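Local coordinates for protein BAT-2 beta-lactamase (Bacillus atrophaeus, PDB 6W5G) that hydrolyses the beta-lactam ring of antibiotics as a class D beta-lactamase, a resistance enzyme of the serine type, at residues A[51-54]-A[59-62]. Sequence-based numbering, arbitrary orientation.
Sequences ILHD and KTFI
Ile51 stands on the same face of the sheet as Thr60 and Ile62, and its CG2 branch runs alongside Thr60, with CG2 to CG2 at 3.8 Å. Its CG1 branch meets Ile62 more loosely. Branched at CB, all three suit extended strands, and Ile51 and Ile62 also pack on Ala68 and on helix 172-184, which lies over this face. Next comes Leu52, in a hydrogen-bonded pair with Phe61: Leu52 N gives to Phe61 O at 3.0 Å, and Phe61 N returns to Leu52 O at 2.8 Å. On the other face Leu52 is buried against Leu37, Tyr238 and Phe240, hence apolar, while Phe61, on the edge strand, stays partly exposed. Strands 48-54 and 59-63 form an antiparallel hairpin at one edge of the central sheet found in serine beta-lactamases and penicillin-binding proteins; the inner strand also bonds to strand 236-244. His53 sits across from Thr60 in a non-hydrogen-bonded pair, where the side chains supply the bond. With CG anti to the backbone N (chi1 177°), the ring edge meets Thr60 OG1, and ND1 bonds to it at 2.7 Å, nearly straight at 166°. Thr60 chi1, -57°, gives the hydroxyl to His53 and the methyl to Ile51. Imidazole and hydroxyl can each give or accept, which suits both; His53 also touches Glu180. At Asp54 the backbone ladder resumes: Asp54 N bonds Lys59 O at 2.8 Å, whereas the return bond from Lys59 N to Asp54 O is weak at 3.4 Å. Asp54 OD1 accepts from Lys57 N, well suited to the turn, while partly exposed Lys59 sends its long chain to a hydrogen bond from NZ to Asn33 OD1.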
loop_
_atom_site.group_PDB
_atom_site.type_symbol
_atom_site.label_atom_id
_atom_site.label_comp_id
_atom_site.label_asym_id
_atom_site.label_seq_id
_atom_site.Cartn_x
_atom_site.Cartn_y
_atom_site.Cartn_z
ATOM N N ILE A 51 11.466 -3.146 5.497
ATOM C CA ILE A 51 12.279 -3.212 4.289
ATOM C C ILE A 51 12.451 -1.793 3.773
ATOM O O ILE A 51 11.465 -1.063 3.636
ATOM C CB ILE A 51 11.596 -4.077 3.214
ATOM C CG1 ILE A 51 11.327 -5.486 3.746
ATOM C CG2 ILE A 51 12.445 -4.127 1.951
ATOM C CD1 ILE A 51 10.067 -6.102 3.175
ATOM N N LEU A 52 13.694 -1.400 3.489
ATOM C CA LEU A 52 13.981 -0.087 2.915
ATOM C C LEU A 52 14.916 -0.256 1.728
ATOM O O LEU A 52 16.019 -0.787 1.877
ATOM C CB LEU A 52 14.613 0.851 3.950
ATOM C CG LEU A 52 14.788 2.312 3.508
ATOM C CD1 LEU A 52 13.439 2.999 3.295
ATOM C CD2 LEU A 52 15.624 3.066 4.525
ATOM N N HIS A 53 14.484 0.192 0.552
ATOM C CA HIS A 53 15.299 0.092 -0.653
ATOM C C HIS A 53 15.712 1.485 -1.108
ATOM O O HIS A 53 14.855 2.327 -1.399
ATOM C CB HIS A 53 14.553 -0.629 -1.773
ATOM C CG HIS A 53 15.325 -0.685 -3.051
ATOM N ND1 HIS A 53 16.349 -1.586 -3.254
ATOM C CD2 HIS A 53 15.251 0.062 -4.176
ATOM C CE1 HIS A 53 16.865 -1.399 -4.458
ATOM N NE2 HIS A 53 16.217 -0.404 -5.036
ATOM N N ASP A 54 17.021 1.715 -1.168
ATOM C CA ASP A 54 17.598 2.945 -1.698
ATOM C C ASP A 54 17.565 2.852 -3.219
ATOM O O ASP A 54 18.250 2.011 -3.810
ATOM C CB ASP A 54 19.034 3.059 -1.193
ATOM C CG ASP A 54 19.680 4.388 -1.529
ATOM O OD1 ASP A 54 19.426 4.934 -2.624
ATOM O OD2 ASP A 54 20.485 4.870 -0.703
ATOM N N LYS A 59 20.355 -0.542 -3.023
ATOM C CA LYS A 59 20.662 -1.338 -1.848
ATOM C C LYS A 59 19.387 -1.506 -1.038
ATOM O O LYS A 59 18.601 -0.610 -0.993
ATOM C CB LYS A 59 21.660 -0.650 -0.963
ATOM C CG LYS A 59 23.013 -0.400 -1.604
ATOM C CD LYS A 59 23.810 0.551 -0.761
ATOM C CE LYS A 59 24.341 -0.106 0.458
ATOM N NZ LYS A 59 25.638 0.529 0.739
ATOM N N THR A 60 19.235 -2.671 -0.407
ATOM C CA THR A 60 18.039 -2.983 0.359
ATOM C C THR A 60 18.423 -3.411 1.767
ATOM O O THR A 60 19.245 -4.317 1.941
ATOM C CB THR A 60 17.228 -4.101 -0.309
ATOM O OG1 THR A 60 16.895 -3.725 -1.651
ATOM C CG2 THR A 60 15.951 -4.352 0.465
ATOM N N PHE A 61 17.813 -2.772 2.765
ATOM C CA PHE A 61 17.914 -3.184 4.158
ATOM C C PHE A 61 16.670 -3.981 4.528
ATOM O O PHE A 61 15.553 -3.606 4.163
ATOM C CB PHE A 61 17.990 -1.953 5.069
ATOM C CG PHE A 61 17.846 -2.275 6.528
ATOM C CD1 PHE A 61 18.936 -2.738 7.252
ATOM C CD2 PHE A 61 16.620 -2.131 7.175
ATOM C CE1 PHE A 61 18.819 -3.049 8.594
ATOM C CE2 PHE A 61 16.493 -2.447 8.516
ATOM C CZ PHE A 61 17.601 -2.910 9.229
ATOM N N ILE A 62 16.860 -5.073 5.268
ATOM C CA ILE A 62 15.749 -5.878 5.768
ATOM C C ILE A 62 15.943 -6.132 7.256
ATOM O O ILE A 62 16.991 -6.644 7.672
ATOM C CB ILE A 62 15.612 -7.213 5.020
ATOM C CG1 ILE A 62 15.431 -6.989 3.520
ATOM C CG2 ILE A 62 14.439 -8.011 5.570
ATOM C CD1 ILE A 62 15.548 -8.276 2.707
#